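Cog5 (PDB 4U6U) serves as a subunit of the conserved oligomeric Golgi complex, a multisubunit tethering complex probably acting in vesicle fusion, and pairs with the Cog7 subunit. Local coordinates at residues Glu53-Asp58 with Ser111-Arg116; Gln159-Val164 with Asp180-Asn185; Asn187-Leu192 with Ser219-Phe224; Ser231-Phe236 with Ala284-Asp289. The protein carries 7 engineered substitutions. All coordinates share one frame; numbering follows the deposited sequence.

Contact 1: residues Glu53-Asp58 with Ser111-Arg116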
loop_
_atom_site.group_PDB
_atom_site.type_symbol
_atom_site.label_atom_id
_atom_site.label_comp_id
_atom_site.label_asym_id
_atom_site.label_seq_id
_atom_site.Cartn_x
_atom_site.Cartn_y
_atom_site.Cartn_z
ATOM N N GLU B 53 -12.405 -14.093 0.815
ATOM C CA GLU B 53 -12.069 -15.485 0.904
ATOM C C GLU B 53 -10.576 -15.336 1.188
ATOM O O GLU B 53 -9.808 -14.969 0.300
ATOM C CB GLU B 53 -12.414 -16.229 -0.399
ATOM C CG GLU B 53 -12.392 -17.765 -0.364
ATOM C CD GLU B 53 -13.695 -18.413 0.026
ATOM O OE1 GLU B 53 -13.715 -19.665 0.122
ATOM O OE2 GLU B 53 -14.691 -17.679 0.208
ATOM N N THR B 54 -10.169 -15.572 2.434
ATOM C CA THR B 54 -8.787 -15.297 2.839
ATOM C C THR B 54 -7.830 -16.475 2.630
ATOM O O THR B 54 -8.138 -17.617 2.981
ATOM C CB THR B 54 -8.713 -14.878 4.329
ATOM O OG1 THR B 54 -9.195 -15.943 5.161
ATOM C CG2 THR B 54 -9.547 -13.642 4.579
ATOM N N ASP B 55 -6.665 -16.162 2.059
ATOM C CA ASP B 55 -5.564 -17.106 1.840
ATOM C C ASP B 55 -6.019 -18.374 1.124
ATOM O O ASP B 55 -5.612 -19.490 1.452
ATOM C CB ASP B 55 -4.877 -17.445 3.162
ATOM C CG ASP B 55 -4.042 -16.294 3.686
ATOM O OD1 ASP B 55 -3.696 -15.404 2.883
ATOM O OD2 ASP B 55 -3.735 -16.277 4.894
ATOM N N SER B 56 -6.861 -18.152 0.126
ATOM C CA SER B 56 -7.479 -19.187 -0.680
ATOM C C SER B 56 -7.631 -18.527 -2.040
ATOM O O SER B 56 -8.614 -17.834 -2.329
ATOM C CB SER B 56 -8.801 -19.664 -0.095
ATOM O OG SER B 56 -9.713 -18.603 -0.028
ATOM N N THR B 57 -6.604 -18.751 -2.851
ATOM C CA THR B 57 -6.402 -18.119 -4.146
ATOM C C THR B 57 -7.164 -18.801 -5.272
ATOM O O THR B 57 -6.559 -19.259 -6.240
ATOM C CB THR B 57 -4.891 -18.091 -4.498
ATOM O OG1 THR B 57 -4.728 -17.982 -5.916
ATOM C CG2 THR B 57 -4.198 -19.364 -4.013
ATOM N N ASP B 58 -8.490 -18.869 -5.153
ATOM C CA ASP B 58 -9.250 -19.711 -6.065
ATOM C C ASP B 58 -9.754 -18.891 -7.250
ATOM O O ASP B 58 -10.578 -19.391 -8.020
ATOM C CB ASP B 58 -10.420 -20.421 -5.344
ATOM C CG ASP B 58 -11.319 -19.468 -4.557
ATOM O OD1 ASP B 58 -11.744 -18.440 -5.123
ATOM O OD2 ASP B 58 -11.617 -19.753 -3.373
ATOM N N SER B 111 -0.373 -9.498 0.687
ATOM C CA SER B 111 1.040 -9.773 0.943
ATOM C C SER B 111 1.317 -11.270 1.065
ATOM O O SER B 111 2.340 -11.756 0.587
ATOM C CB SER B 111 1.507 -9.052 2.205
ATOM O OG SER B 111 0.816 -9.512 3.351
ATOM N N THR B 112 0.409 -12.007 1.696
ATOM C CA THR B 112 0.614 -13.441 1.829
ATOM C C THR B 112 0.380 -14.127 0.487
ATOM O O THR B 112 0.999 -15.135 0.194
ATOM C CB THR B 112 -0.297 -14.081 2.906
ATOM O OG1 THR B 112 -1.649 -14.091 2.452
ATOM C CG2 THR B 112 -0.193 -13.340 4.249
ATOM N N ASN B 113 -0.513 -13.595 -0.334
ATOM C CA ASN B 113 -0.719 -14.186 -1.655
ATOM C C ASN B 113 0.431 -13.864 -2.615
ATOM O O ASN B 113 0.750 -14.651 -3.501
ATOM C CB ASN B 113 -2.054 -13.733 -2.251
ATOM C CG ASN B 113 -2.998 -14.895 -2.509
ATOM O OD1 ASN B 113 -2.975 -15.502 -3.583
ATOM N ND2 ASN B 113 -3.833 -15.211 -1.521
ATOM N N LEU B 114 1.033 -12.692 -2.451
ATOM C CA LEU B 114 2.166 -12.292 -3.277
ATOM C C LEU B 114 3.441 -13.023 -2.847
ATOM O O LEU B 114 4.242 -13.451 -3.684
ATOM C CB LEU B 114 2.374 -10.778 -3.216
ATOM C CG LEU B 114 3.614 -10.236 -3.928
ATOM C CD1 LEU B 114 3.545 -10.526 -5.420
ATOM C CD2 LEU B 114 3.787 -8.743 -3.674
ATOM N N THR B 115 3.652 -13.133 -1.537
ATOM C CA THR B 115 4.840 -13.816 -1.039
ATOM C C THR B 115 4.828 -15.270 -1.525
ATOM O O THR B 115 5.797 -15.748 -2.112
ATOM C CB THR B 115 4.942 -13.774 0.536
ATOM O OG1 THR B 115 3.676 -14.082 1.132
ATOM C CG2 THR B 115 5.376 -12.409 1.038
ATOM N N ARG B 116 3.692 -15.932 -1.329
ATOM C CA ARG B 116 3.487 -17.319 -1.730
ATOM C C ARG B 116 3.666 -17.516 -3.220
ATOM O O ARG B 116 4.249 -18.512 -3.655
ATOM C CB ARG B 116 2.115 -17.783 -1.246
ATOM C CG ARG B 116 1.749 -19.209 -1.544
ATOM C CD ARG B 116 0.557 -19.567 -0.690
ATOM N NE ARG B 116 -0.657 -18.864 -1.076
ATOM C CZ ARG B 116 -1.570 -18.452 -0.200
ATOM N NH1 ARG B 116 -1.384 -18.665 1.102
ATOM N NH2 ARG B 116 -2.658 -17.810 -0.618
#

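Contact 2: residues Gln159-Val164 with Asp180-Asn185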
loop_
_atom_site.group_PDB
_atom_site.type_symbol
_atom_site.label_atom_id
_atom_site.label_comp_id
_atom_site.label_asym_id
_atom_site.label_seq_id
_atom_site.Cartn_x
_atom_site.Cartn_y
_atom_site.Cartn_z
ATOM N N GLN B 159 17.762 -16.936 2.458
ATOM C CA GLN B 159 17.816 -17.934 3.517
ATOM C C GLN B 159 17.794 -19.361 2.964
ATOM O O GLN B 159 18.591 -20.191 3.383
ATOM C CB GLN B 159 16.657 -17.731 4.492
ATOM C CG GLN B 159 16.908 -18.258 5.898
ATOM C CD GLN B 159 15.886 -19.300 6.317
ATOM O OE1 GLN B 159 15.923 -20.446 5.861
ATOM N NE2 GLN B 159 14.965 -18.905 7.190
ATOM N N THR B 160 16.888 -19.651 2.031
ATOM C CA THR B 160 16.769 -21.007 1.478
ATOM C C THR B 160 18.004 -21.429 0.671
ATOM O O THR B 160 18.476 -22.567 0.792
ATOM C CB THR B 160 15.503 -21.148 0.602
ATOM O OG1 THR B 160 14.458 -21.738 1.383
ATOM C CG2 THR B 160 15.759 -22.054 -0.577
ATOM N N THR B 161 18.516 -20.526 -0.161
ATOM C CA THR B 161 19.688 -20.836 -0.975
ATOM C C THR B 161 20.977 -20.916 -0.153
ATOM O O THR B 161 21.766 -21.855 -0.312
ATOM C CB THR B 161 19.844 -19.816 -2.127
ATOM O OG1 THR B 161 19.050 -20.258 -3.241
ATOM C CG2 THR B 161 21.278 -19.738 -2.590
ATOM N N ALA B 162 21.170 -19.958 0.747
ATOM C CA ALA B 162 22.326 -19.968 1.635
ATOM C C ALA B 162 22.384 -21.274 2.420
ATOM O O ALA B 162 23.460 -21.837 2.653
ATOM C CB ALA B 162 22.278 -18.803 2.567
ATOM N N GLN B 163 21.216 -21.733 2.840
ATOM C CA GLN B 163 21.077 -23.008 3.525
ATOM C C GLN B 163 21.429 -24.213 2.628
ATOM O O GLN B 163 22.097 -25.142 3.081
ATOM C CB GLN B 163 19.653 -23.127 4.053
ATOM C CG GLN B 163 19.313 -24.398 4.780
ATOM C CD GLN B 163 17.849 -24.422 5.195
ATOM O OE1 GLN B 163 17.144 -23.407 5.109
ATOM N NE2 GLN B 163 17.382 -25.583 5.639
ATOM N N VAL B 164 20.982 -24.204 1.371
ATOM C CA VAL B 164 21.219 -25.343 0.481
ATOM C C VAL B 164 22.698 -25.467 0.090
ATOM O O VAL B 164 23.181 -26.574 -0.145
ATOM C CB VAL B 164 20.342 -25.289 -0.801
ATOM C CG1 VAL B 164 20.957 -24.404 -1.869
ATOM C CG2 VAL B 164 20.152 -26.699 -1.355
ATOM N N ASP B 180 23.916 -24.850 -8.547
ATOM C CA ASP B 180 22.848 -24.712 -9.538
ATOM C C ASP B 180 21.553 -24.176 -8.905
ATOM O O ASP B 180 20.955 -23.231 -9.417
ATOM C CB ASP B 180 22.576 -26.055 -10.220
ATOM C CG ASP B 180 23.606 -26.390 -11.289
ATOM O OD1 ASP B 180 24.358 -25.479 -11.703
ATOM O OD2 ASP B 180 23.664 -27.567 -11.712
ATOM N N ASP B 181 21.135 -24.780 -7.789
ATOM C CA ASP B 181 19.961 -24.331 -7.031
ATOM C C ASP B 181 20.058 -22.879 -6.604
ATOM O O ASP B 181 19.042 -22.234 -6.389
ATOM C CB ASP B 181 19.733 -25.198 -5.796
ATOM C CG ASP B 181 19.212 -26.568 -6.141
ATOM O OD1 ASP B 181 18.584 -26.695 -7.211
ATOM O OD2 ASP B 181 19.437 -27.514 -5.352
ATOM N N ALA B 182 21.275 -22.389 -6.402
ATOM C CA ALA B 182 21.479 -20.979 -6.085
ATOM C C ALA B 182 21.159 -20.094 -7.302
ATOM O O ALA B 182 20.598 -19.003 -7.170
ATOM C CB ALA B 182 22.893 -20.745 -5.616
ATOM N N MET B 183 21.534 -20.561 -8.486
ATOM C CA MET B 183 21.243 -19.838 -9.717
ATOM C C MET B 183 19.754 -19.867 -10.051
ATOM O O MET B 183 19.237 -18.943 -10.686
ATOM C CB MET B 183 22.069 -20.406 -10.866
ATOM C CG MET B 183 23.456 -19.794 -10.962
ATOM S SD MET B 183 23.375 -18.104 -11.577
ATOM C CE MET B 183 22.395 -18.352 -13.050
ATOM N N GLU B 184 19.075 -20.936 -9.630
ATOM C CA GLU B 184 17.620 -21.059 -9.782
ATOM C C GLU B 184 16.887 -19.862 -9.190
ATOM O O GLU B 184 16.040 -19.249 -9.845
ATOM C CB GLU B 184 17.120 -22.334 -9.102
ATOM C CG GLU B 184 17.547 -23.616 -9.767
ATOM C CD GLU B 184 16.473 -24.145 -10.676
ATOM O OE1 GLU B 184 16.759 -25.058 -11.484
ATOM O OE2 GLU B 184 15.335 -23.638 -10.570
ATOM N N ASN B 185 17.230 -19.550 -7.941
ATOM C CA ASN B 185 16.668 -18.420 -7.213
ATOM C C ASN B 185 17.177 -17.101 -7.783
ATOM O O ASN B 185 16.408 -16.148 -7.937
ATOM C CB ASN B 185 17.002 -18.514 -5.713
ATOM C CG ASN B 185 16.051 -19.435 -4.942
ATOM O OD1 ASN B 185 15.214 -20.130 -5.521
ATOM N ND2 ASN B 185 16.187 -19.436 -3.625
#

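Contact 3: residues Asn187-Leu192 with Ser219-Phe224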
loop_
_atom_site.group_PDB
_atom_site.type_symbol
_atom_site.label_atom_id
_atom_site.label_comp_id
_atom_site.label_asym_id
_atom_site.label_seq_id
_atom_site.Cartn_x
_atom_site.Cartn_y
_atom_site.Cartn_z
ATOM N N ASN B 187 17.967 -16.380 -10.727
ATOM C CA ASN B 187 17.143 -16.119 -11.902
ATOM C C ASN B 187 15.744 -15.619 -11.542
ATOM O O ASN B 187 15.228 -14.698 -12.180
ATOM C CB ASN B 187 17.051 -17.372 -12.771
ATOM C CG ASN B 187 18.284 -17.568 -13.631
ATOM O OD1 ASN B 187 19.071 -16.636 -13.824
ATOM N ND2 ASN B 187 18.458 -18.778 -14.161
ATOM N N SER B 188 15.139 -16.224 -10.516
ATOM C CA SER B 188 13.808 -15.825 -10.055
ATOM C C SER B 188 13.827 -14.379 -9.604
ATOM O O SER B 188 12.847 -13.658 -9.753
ATOM C CB SER B 188 13.334 -16.716 -8.902
ATOM O OG SER B 188 12.487 -17.751 -9.367
ATOM N N ILE B 189 14.959 -13.967 -9.050
ATOM C CA ILE B 189 15.159 -12.599 -8.600
ATOM C C ILE B 189 15.419 -11.679 -9.789
ATOM O O ILE B 189 14.999 -10.515 -9.794
ATOM C CB ILE B 189 16.310 -12.528 -7.579
ATOM C CG1 ILE B 189 15.882 -13.251 -6.304
ATOM C CG2 ILE B 189 16.697 -11.092 -7.257
ATOM C CD1 ILE B 189 16.818 -13.067 -5.174
ATOM N N LEU B 190 16.092 -12.219 -10.803
ATOM C CA LEU B 190 16.367 -11.472 -12.027
ATOM C C LEU B 190 15.038 -11.091 -12.659
ATOM O O LEU B 190 14.836 -9.946 -13.074
ATOM C CB LEU B 190 17.232 -12.307 -12.989
ATOM C CG LEU B 190 17.684 -11.788 -14.363
ATOM C CD1 LEU B 190 16.691 -12.164 -15.453
ATOM C CD2 LEU B 190 17.919 -10.282 -14.348
ATOM N N THR B 191 14.125 -12.059 -12.702
ATOM C CA THR B 191 12.820 -11.842 -13.306
ATOM C C THR B 191 11.835 -11.109 -12.386
ATOM O O THR B 191 10.840 -10.603 -12.870
ATOM C CB THR B 191 12.178 -13.183 -13.784
ATOM O OG1 THR B 191 11.677 -13.923 -12.663
ATOM C CG2 THR B 191 13.189 -14.038 -14.547
ATOM N N LEU B 192 12.092 -11.053 -11.078
ATOM C CA LEU B 192 11.220 -10.291 -10.167
ATOM C C LEU B 192 11.452 -8.791 -10.263
ATOM O O LEU B 192 10.524 -7.986 -10.149
ATOM C CB LEU B 192 11.397 -10.732 -8.709
ATOM C CG LEU B 192 10.526 -9.925 -7.726
ATOM C CD1 LEU B 192 9.054 -10.115 -8.045
ATOM C CD2 LEU B 192 10.776 -10.242 -6.260
ATOM N N SER B 219 20.693 -3.444 -6.599
ATOM C CA SER B 219 19.809 -4.321 -7.354
ATOM C C SER B 219 19.347 -5.401 -6.390
ATOM O O SER B 219 19.934 -5.564 -5.320
ATOM C CB SER B 219 20.502 -4.921 -8.592
ATOM O OG SER B 219 21.377 -5.990 -8.274
ATOM N N LEU B 220 18.287 -6.118 -6.741
ATOM C CA LEU B 220 17.851 -7.225 -5.908
ATOM C C LEU B 220 18.890 -8.334 -5.935
ATOM O O LEU B 220 19.175 -8.949 -4.904
ATOM C CB LEU B 220 16.486 -7.739 -6.353
ATOM C CG LEU B 220 15.340 -6.730 -6.213
ATOM C CD1 LEU B 220 13.989 -7.403 -6.412
ATOM C CD2 LEU B 220 15.405 -6.042 -4.857
ATOM N N ILE B 221 19.460 -8.589 -7.108
ATOM C CA ILE B 221 20.544 -9.562 -7.201
ATOM C C ILE B 221 21.708 -9.191 -6.284
ATOM O O ILE B 221 22.185 -10.035 -5.524
ATOM C CB ILE B 221 21.042 -9.729 -8.638
ATOM C CG1 ILE B 221 20.144 -10.718 -9.362
ATOM C CG2 ILE B 221 22.394 -10.379 -8.659
ATOM C CD1 ILE B 221 18.911 -10.112 -9.877
ATOM N N ASP B 222 22.134 -7.931 -6.313
ATOM C CA ASP B 222 23.303 -7.525 -5.538
ATOM C C ASP B 222 23.146 -7.790 -4.042
ATOM O O ASP B 222 24.072 -8.281 -3.397
ATOM C CB ASP B 222 23.604 -6.050 -5.767
ATOM C CG ASP B 222 25.010 -5.829 -6.259
ATOM O OD1 ASP B 222 25.645 -6.816 -6.689
ATOM O OD2 ASP B 222 25.475 -4.672 -6.226
ATOM N N GLN B 223 21.981 -7.484 -3.486
ATOM C CA GLN B 223 21.791 -7.754 -2.077
ATOM C C GLN B 223 21.570 -9.234 -1.858
ATOM O O GLN B 223 21.956 -9.768 -0.820
ATOM C CB GLN B 223 20.638 -6.953 -1.502
ATOM C CG GLN B 223 21.151 -5.896 -0.562
ATOM C CD GLN B 223 21.034 -6.290 0.901
ATOM O OE1 GLN B 223 20.324 -7.234 1.242
ATOM N NE2 GLN B 223 21.721 -5.553 1.777
ATOM N N PHE B 224 20.985 -9.909 -2.842
ATOM C CA PHE B 224 20.818 -11.355 -2.742
ATOM C C PHE B 224 22.159 -12.092 -2.586
ATOM O O PHE B 224 22.398 -12.741 -1.570
ATOM C CB PHE B 224 20.063 -11.880 -3.957
ATOM C CG PHE B 224 20.095 -13.379 -4.092
ATOM C CD1 PHE B 224 19.272 -14.182 -3.312
ATOM C CD2 PHE B 224 20.945 -13.986 -5.014
ATOM C CE1 PHE B 224 19.289 -15.568 -3.450
ATOM C CE2 PHE B 224 20.973 -15.363 -5.159
ATOM C CZ PHE B 224 20.141 -16.159 -4.372
#

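Contact 4: residues Ser231-Phe236 with Ala284-Asp289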
loop_
_atom_site.group_PDB
_atom_site.type_symbol
_atom_site.label_atom_id
_atom_site.label_comp_id
_atom_site.label_asym_id
_atom_site.label_seq_id
_atom_site.Cartn_x
_atom_site.Cartn_y
_atom_site.Cartn_z
ATOM N N SER B 231 26.495 -15.733 4.746
ATOM C CA SER B 231 26.124 -16.844 5.624
ATOM C C SER B 231 26.572 -18.183 5.042
ATOM O O SER B 231 26.314 -19.244 5.613
ATOM C CB SER B 231 24.620 -16.848 5.918
ATOM O OG SER B 231 23.876 -17.262 4.798
ATOM N N PHE B 232 27.235 -18.128 3.895
ATOM C CA PHE B 232 27.835 -19.319 3.331
ATOM C C PHE B 232 29.336 -19.240 3.518
ATOM O O PHE B 232 29.987 -20.239 3.792
ATOM C CB PHE B 232 27.531 -19.472 1.856
ATOM C CG PHE B 232 28.316 -20.565 1.217
ATOM C CD1 PHE B 232 27.994 -21.891 1.463
ATOM C CD2 PHE B 232 29.409 -20.281 0.424
ATOM C CE1 PHE B 232 28.719 -22.918 0.888
ATOM C CE2 PHE B 232 30.149 -21.305 -0.150
ATOM C CZ PHE B 232 29.805 -22.624 0.081
ATOM N N LYS B 233 29.881 -18.040 3.345
ATOM C CA LYS B 233 31.274 -17.773 3.669
ATOM C C LYS B 233 31.566 -18.126 5.118
ATOM O O LYS B 233 32.533 -18.832 5.422
ATOM C CB LYS B 233 31.604 -16.299 3.436
ATOM C CG LYS B 233 33.016 -15.887 3.786
ATOM C CD LYS B 233 33.140 -14.373 3.813
ATOM C CE LYS B 233 34.445 -13.915 4.432
ATOM N NZ LYS B 233 35.572 -14.202 3.502
ATOM N N ARG B 234 30.699 -17.659 6.007
ATOM C CA ARG B 234 30.899 -17.857 7.430
ATOM C C ARG B 234 30.964 -19.347 7.727
ATOM O O ARG B 234 31.854 -19.800 8.458
ATOM C CB ARG B 234 29.791 -17.150 8.220
ATOM C CG ARG B 234 29.675 -17.503 9.687
ATOM C CD ARG B 234 28.493 -16.771 10.344
ATOM N NE ARG B 234 27.243 -16.871 9.578
ATOM C CZ ARG B 234 26.300 -17.796 9.763
ATOM N NH1 ARG B 234 26.452 -18.735 10.689
ATOM N NH2 ARG B 234 25.203 -17.793 9.012
ATOM N N ASP B 235 30.065 -20.104 7.106
ATOM C CA ASP B 235 29.970 -21.543 7.326
ATOM C C ASP B 235 31.173 -22.283 6.761
ATOM O O ASP B 235 31.721 -23.205 7.377
ATOM C CB ASP B 235 28.690 -22.095 6.693
ATOM C CG ASP B 235 27.461 -21.739 7.479
ATOM O OD1 ASP B 235 27.604 -21.042 8.503
ATOM O OD2 ASP B 235 26.355 -22.161 7.085
ATOM N N PHE B 236 31.534 -21.910 5.547
ATOM C CA PHE B 236 32.650 -22.526 4.870
ATOM C C PHE B 236 33.909 -22.356 5.699
ATOM O O PHE B 236 34.577 -23.329 6.046
ATOM C CB PHE B 236 32.798 -21.912 3.479
ATOM C CG PHE B 236 33.647 -22.708 2.542
ATOM C CD1 PHE B 236 33.130 -23.795 1.867
ATOM C CD2 PHE B 236 34.948 -22.323 2.281
ATOM C CE1 PHE B 236 33.924 -24.516 0.982
ATOM C CE2 PHE B 236 35.738 -23.029 1.401
ATOM C CZ PHE B 236 35.228 -24.127 0.750
ATOM N N ALA B 284 33.545 -16.016 -0.999
ATOM C CA ALA B 284 33.054 -16.890 0.058
ATOM C C ALA B 284 34.001 -18.056 0.228
ATOM O O ALA B 284 34.257 -18.528 1.332
ATOM C CB ALA B 284 31.665 -17.384 -0.273
ATOM N N VAL B 285 34.535 -18.497 -0.897
ATOM C CA VAL B 285 35.353 -19.685 -0.970
ATOM C C VAL B 285 36.782 -19.240 -1.245
ATOM O O VAL B 285 37.250 -19.355 -2.372
ATOM C CB VAL B 285 34.821 -20.627 -2.074
ATOM C CG1 VAL B 285 35.531 -21.942 -2.081
ATOM C CG2 VAL B 285 33.339 -20.862 -1.864
ATOM N N SER B 286 37.458 -18.662 -0.250
ATOM C CA SER B 286 38.736 -17.995 -0.532
ATOM C C SER B 286 39.851 -18.346 0.458
ATOM O O SER B 286 40.976 -17.867 0.316
ATOM C CB SER B 286 38.561 -16.471 -0.590
ATOM O OG SER B 286 38.415 -15.910 0.701
ATOM N N ILE B 287 39.547 -19.177 1.450
ATOM C CA ILE B 287 40.558 -19.658 2.400
ATOM C C ILE B 287 41.417 -20.755 1.783
ATOM O O ILE B 287 42.379 -21.218 2.403
ATOM C CB ILE B 287 39.969 -20.216 3.717
ATOM C CG1 ILE B 287 38.874 -21.238 3.424
ATOM C CG2 ILE B 287 39.485 -19.093 4.626
ATOM C CD1 ILE B 287 37.542 -20.624 3.125
ATOM N N LEU B 288 41.087 -21.140 0.551
ATOM C CA LEU B 288 41.777 -22.213 -0.174
ATOM C C LEU B 288 43.254 -21.833 -0.314
ATOM O O LEU B 288 44.109 -22.662 -0.641
ATOM C CB LEU B 288 41.125 -22.478 -1.535
ATOM C CG LEU B 288 39.654 -22.959 -1.558
ATOM C CD1 LEU B 288 39.340 -24.141 -0.630
ATOM C CD2 LEU B 288 38.754 -21.828 -1.226
ATOM N N ASP B 289 43.518 -20.550 -0.088
ATOM C CA ASP B 289 44.859 -20.010 0.016
ATOM C C ASP B 289 45.364 -20.092 1.471
ATOM O O ASP B 289 45.590 -21.180 2.029
ATOM C CB ASP B 289 44.874 -18.561 -0.466
ATOM C CG ASP B 289 46.230 -18.130 -0.971
ATOM O OD1 ASP B 289 46.995 -18.998 -1.444
ATOM O OD2 ASP B 289 46.527 -16.918 -0.899
#

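Contact 1: residues Glu53-Asp58 with Ser111-Arg116
Asp55 reaches across to the flank of a helix and accepts a hydrogen bond from Thr112, OG1 to OD1 at 2.5 Å. The two side chains meet at about a right angle. Aspartate suits the spot because its short side chain brings OD1 to the threonine hydroxyl, from which the carboxylate can accept a hydrogen bond. Thr112 OG1 is also bonded to the carbonyl of Arg108 one turn back, so two acceptors compete for its single proton.

Arg116, one turn further on, runs out with CG anti to its backbone N (chi1 -179°) and then bends at chi3 (68°). The bend folds the guanidinium back along its own helix, with Thr112 O lying 4.2 Å above the middle of one face. Of the loop atoms near it, Asp55 CA lies at its edge and in its plane, 3.9 Å from Arg116 NH2; the others come in obliquely. The Asp55 carboxylate does not form a salt bridge with it, for OD1 stays 4.4 Å from NH2, but the nearby opposite charge probably still steadies the arginine.

Thr57, at the centre of an inverse gamma turn, points its side chain to the helix. Its CB lies 3.3 Å from Asn113 OD1, while its CG2 lies 4.0 Å from Arg116 NH2. Asn113 OD1 also takes a weak hydrogen bond from Arg130.

Residues 55-57 of the loop joining helix 11-47 to helix 61-81 thus touch helix 92-118, whose Leu114 packs on helix 128-141 and whose Ser111 and Thr115 touch helix 143-167.

Contact 2: residues Gln159-Val164 with Asp180-Asn185
Thr161 and Ala182 meet where the two segments come closest, methyl to methyl, with Thr161 CG2 3.6 Å from Ala182 CB. The axes of the two segments pass 9.2 Å apart and run antiparallel, at 170°, and alanine suits so near an approach. With OG1 at chi1 -86°, Thr161 has its CG2 anti to the backbone N, which carries the methyl to Ala182 and turns OG1 to Asn185. OG1 lies 3.0 Å from Asn185 ND2, but the angle is too poor for a hydrogen bond, and the two side chains run antiparallel alongside one another. A valine in place of Thr161 could still pack on the alanine but would probably leave the Asn185 amide facing a methyl instead of a polar neighbour.

One turn along, Val164 crosses Asp181 at about a right angle, its CG2 4.1 Å from OD2. This pair lies nearer the surface, where the acid can reach solvent while its CB stays beside the valine.

Further out, Asn185 is held by a hydrogen bond from Asn121 ND2 to its OD1, and Ser178 OG bonds to Val164 O. Helices 143-167 and 175-192, consecutive in the chain, form an antiparallel helical hairpin within an all-helical fold.

Contact 3: residues Asn187-Leu192 with Ser219-Phe224
Ile189 buries the largest share of this contact, its beta-branched side chain spreading over three residues of helix 220-241. From CB the chain forks. CG2, anti to the backbone N, enters between two neighbours, lying 3.5 Å from Leu220 CB and close to the CD1 methyl of Ile221. The other branch, CG1, stands anti to the carbonyl carbon (chi1 -67°) and continues extended to CD1, which ends against the Phe224 ring, 3.3 Å from its CD1 atom. The methyl approaches that ring obliquely. Isoleucine suits the place because its two arms can fill two directions at once.

Ile221 answers from the other helix: its CD1 also reaches 3.6 Å to Leu190 CA and lies against Leu190 CB, though the rest of that side chain leads away. At the far end, Leu192 CD2 meets Leu220 CD1 more loosely, at 4.3 Å. The contacts across the interface are all apolar, as suits its mostly buried setting.

Ser219 sits at the N-cap of helix 220-241, where its OG accepts from Asp222 N at 2.9 Å and so satisfies an amide of the first turn.

The two segments run roughly antiparallel, at 148°. Helix 143-167 closes over them through Leu154 and Lys157 on Ile189 and Ile158 on Phe224, while helix 207-213 packs on Leu220 and helix 122-126 brings Met124 to Ser188, Thr191 and Leu192.

Contact 4: residues Ser231-Phe236 with Ala284-Asp289
Lys233 and Ala284 bring their CA atoms within 4.1 Å, a close approach of helix 231-236 to the chain leaving helix 277-284, which then makes a type I beta turn from Ser286 to Asp289. In this all-helical fold the contact lays the C-terminal tail against helix 220-241. Alanine suits the point of nearest approach: its small side chain lets Lys233 CB come to 3.7 Å from Ala284 CA. The lysine amine runs on to a salt bridge with Glu237.

Phe236 is the main apolar surface offered to the tail. With CG anti to the backbone N (chi1 -164°), its ring extends among Val285, Ile287 and Leu288. Ile287 CD1 comes in the ring plane, at the edge, 3.2 Å from CD2. Val285 CG1 approaches obliquely, 3.6 Å from CZ, and Leu288 CD2 is more distant. Replacing Phe236 with an alanine would probably open a gap beside these aliphatic side chains and leave Ile287 CD1 without its aromatic neighbour. Ile257 and Leu250, from helices 254-265 and 245-252, also pack on this ring.

Phe232, one turn back, touches Ala284 CB with its ring, and Val285 CG2 lies in the ring plane at its edge, 3.6 Å from Phe232 CE2.

Contact 3 is the buried one, contacts 2 and 4 are partly buried, and contact 1 lies at the surface. Chemistry follows: contact 1 depends on polar and charged side chains, contact 2 mixes methyls with an amide and a carboxylate, and contacts 3 and 4 are mainly apolar. Helix 175-192 is shared by contacts 2 and 3, both in the C-terminal family region of Cog5; their centres lie about 12 Å apart and they meet through Phe224 CZ beside Thr161, Ala182 and Asn185. Helix 220-241 serves contacts 3 and 4. Contact 2 also touches contact 4, through Ala162 and Ser231. Contact 1 touches none of the others; its centre is about 23 Å from that of contact 3.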